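Local coordinates for protein golgi autoantigen, golgin subfamily A member 4 (Homo sapiens, PDB 1UPT) that acts in vesicle trafficking at the Golgi, including endosome-to-Golgi transport, and binds small GTPases, this chain being its GRIP domain, at residues M26-T31 against K43-E48. Residues are numbered along the deposited sequence; the frame is centred on the assembly and turned at random.
Sequences MAKVIT and KILERE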
loop_
_atom_site.group_PDB
_atom_site.type_symbol
_atom_site.label_atom_id
_atom_site.label_comp_id
_atom_site.label_asym_id
_atom_site.label_seq_id
_atom_site.Cartn_x
_atom_site.Cartn_y
_atom_site.Cartn_z
HETATM N N MSE B 26 4.927 9.037 -4.963
HETATM C CA MSE B 26 4.021 8.057 -4.359
HETATM C C MSE B 26 4.724 6.716 -4.128
HETATM O O MSE B 26 4.478 6.067 -3.116
HETATM C CB MSE B 26 2.758 7.854 -5.193
HETATM C CG MSE B 26 1.804 9.061 -5.385
HETATM SE SE MSE B 26 1.257 10.012 -3.738
HETATM C CE MSE B 26 2.701 11.308 -3.478
ATOM N N ALA B 27 5.594 6.287 -5.051
ATOM C CA ALA B 27 6.290 5.011 -4.868
ATOM C C ALA B 27 7.228 5.096 -3.674
ATOM O O ALA B 27 7.343 4.144 -2.892
ATOM C CB ALA B 27 7.082 4.611 -6.087
ATOM N N LYS B 28 7.913 6.230 -3.530
ATOM C CA LYS B 28 8.702 6.450 -2.314
ATOM C C LYS B 28 7.848 6.389 -1.036
ATOM O O LYS B 28 8.224 5.766 -0.039
ATOM C CB LYS B 28 9.412 7.794 -2.356
ATOM C CG LYS B 28 10.499 7.843 -3.392
ATOM C CD LYS B 28 10.970 9.265 -3.662
ATOM C CE LYS B 28 11.980 9.722 -2.658
ATOM N NZ LYS B 28 12.593 11.005 -3.182
ATOM N N VAL B 29 6.710 7.064 -1.055
ATOM C CA VAL B 29 5.864 7.074 0.119
ATOM C C VAL B 29 5.366 5.642 0.477
ATOM O O VAL B 29 5.414 5.241 1.623
ATOM C CB VAL B 29 4.625 7.956 -0.065
ATOM C CG1 VAL B 29 3.727 7.840 1.142
ATOM C CG2 VAL B 29 4.999 9.421 -0.292
ATOM N N ILE B 30 4.890 4.902 -0.515
ATOM C CA ILE B 30 4.302 3.592 -0.285
ATOM C C ILE B 30 5.358 2.657 0.279
ATOM O O ILE B 30 5.092 1.953 1.239
ATOM C CB ILE B 30 3.718 2.988 -1.580
ATOM C CG1 ILE B 30 2.494 3.780 -2.061
ATOM C CG2 ILE B 30 3.371 1.526 -1.373
ATOM C CD1 ILE B 30 2.175 3.587 -3.553
ATOM N N THR B 31 6.555 2.664 -0.306
ATOM C CA THR B 31 7.613 1.778 0.171
ATOM C C THR B 31 8.108 2.127 1.596
ATOM O O THR B 31 8.543 1.222 2.318
ATOM C CB THR B 31 8.778 1.665 -0.816
ATOM O OG1 THR B 31 9.272 2.967 -1.151
ATOM C CG2 THR B 31 8.298 1.077 -2.139
ATOM N N LYS B 43 14.891 -1.329 -6.316
ATOM C CA LYS B 43 14.474 -1.956 -7.581
ATOM C C LYS B 43 13.235 -1.277 -8.149
ATOM O O LYS B 43 13.153 -1.022 -9.347
ATOM C CB LYS B 43 14.217 -3.461 -7.414
ATOM C CG LYS B 43 15.491 -4.314 -7.455
ATOM C CD LYS B 43 15.191 -5.795 -7.734
ATOM C CE LYS B 43 16.463 -6.647 -7.718
ATOM N NZ LYS B 43 17.124 -6.619 -6.359
ATOM N N ILE B 44 12.294 -0.981 -7.266
ATOM C CA ILE B 44 11.025 -0.316 -7.596
ATOM C C ILE B 44 11.297 1.094 -8.095
ATOM O O ILE B 44 10.771 1.491 -9.129
ATOM C CB ILE B 44 10.094 -0.321 -6.359
ATOM C CG1 ILE B 44 9.541 -1.719 -6.106
ATOM C CG2 ILE B 44 8.914 0.668 -6.525
ATOM C CD1 ILE B 44 8.966 -1.916 -4.760
ATOM N N LEU B 45 12.166 1.824 -7.389
ATOM C CA LEU B 45 12.487 3.186 -7.778
ATOM C C LEU B 45 13.299 3.235 -9.078
ATOM O O LEU B 45 13.075 4.125 -9.891
ATOM C CB LEU B 45 13.174 3.946 -6.639
ATOM C CG LEU B 45 12.375 4.106 -5.332
ATOM C CD1 LEU B 45 13.142 5.045 -4.387
ATOM C CD2 LEU B 45 10.979 4.623 -5.598
ATOM N N GLU B 46 14.187 2.265 -9.294
ATOM C CA GLU B 46 14.961 2.176 -10.546
ATOM C C GLU B 46 13.973 2.020 -11.684
ATOM O O GLU B 46 14.101 2.638 -12.725
ATOM C CB GLU B 46 15.945 0.975 -10.555
ATOM C CG GLU B 46 17.202 1.087 -9.667
ATOM C CD GLU B 46 17.831 -0.288 -9.293
ATOM O OE1 GLU B 46 18.149 -1.090 -10.234
ATOM O OE2 GLU B 46 18.030 -0.572 -8.056
ATOM N N ARG B 47 12.941 1.221 -11.461
ATOM C CA ARG B 47 11.938 0.965 -12.485
ATOM C C ARG B 47 11.089 2.177 -12.820
ATOM O O ARG B 47 10.785 2.397 -13.978
ATOM C CB ARG B 47 11.035 -0.195 -12.068
ATOM C CG ARG B 47 10.739 -1.119 -13.203
ATOM C CD ARG B 47 11.603 -2.368 -13.252
ATOM N NE ARG B 47 10.762 -3.532 -13.426
ATOM C CZ ARG B 47 11.167 -4.795 -13.401
ATOM N NH1 ARG B 47 12.438 -5.134 -13.211
ATOM N NH2 ARG B 47 10.262 -5.734 -13.581
ATOM N N GLU B 48 10.691 2.947 -11.814
ATOM C CA GLU B 48 10.036 4.236 -12.034
ATOM C C GLU B 48 10.919 5.173 -12.868
ATOM O O GLU B 48 10.449 5.798 -13.821
ATOM C CB GLU B 48 9.740 4.929 -10.690
ATOM C CG GLU B 48 8.454 4.528 -9.998
ATOM C CD GLU B 48 7.210 5.027 -10.714
ATOM O OE1 GLU B 48 6.231 4.248 -10.818
ATOM O OE2 GLU B 48 7.212 6.186 -11.185
#
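Apolar packing carries this contact, with the methyl of A27 at its middle. A27 CB lies 3.9 Å from L45 CD2 and 4.1 Å from E48 CG. L45 also reaches the aliphatic part of K28: CD2 comes to 3.9 Å of K28 CG and CD1 to 4.0 Å of it, the two side chains crossing at about a right angle. One turn after A27 on helix 23-33, T31 and I44 meet tip to tip, T31 CG2 at 4.0 Å from I44 CD1.

The charged ends of E48 and K28 have partners outside the two segments. In E48, chi1 (-85°) puts CG at A27 CB, and the bend at chi2 (-70°) turns the carboxylate off to T23, where OE2 hydrogen-bonds T23 OG1. K28 NZ pairs with an acidic side chain on the chain of another protein. T31 OG1 sits 2.9 Å from A27 O.

The axes of 26-31 and 43-48 run antiparallel, at 170° and 10.2 Å apart; with the short connection between them, helices 23-33 and 38-57 form a helical hairpin of the all-helical GRIP domain. Helix 5-18 packs on helix 23-33 through M26, V29 and I30, F36 of the connecting loop touches T31 and I44, and M18 of a second subunit packs on A27 and I44.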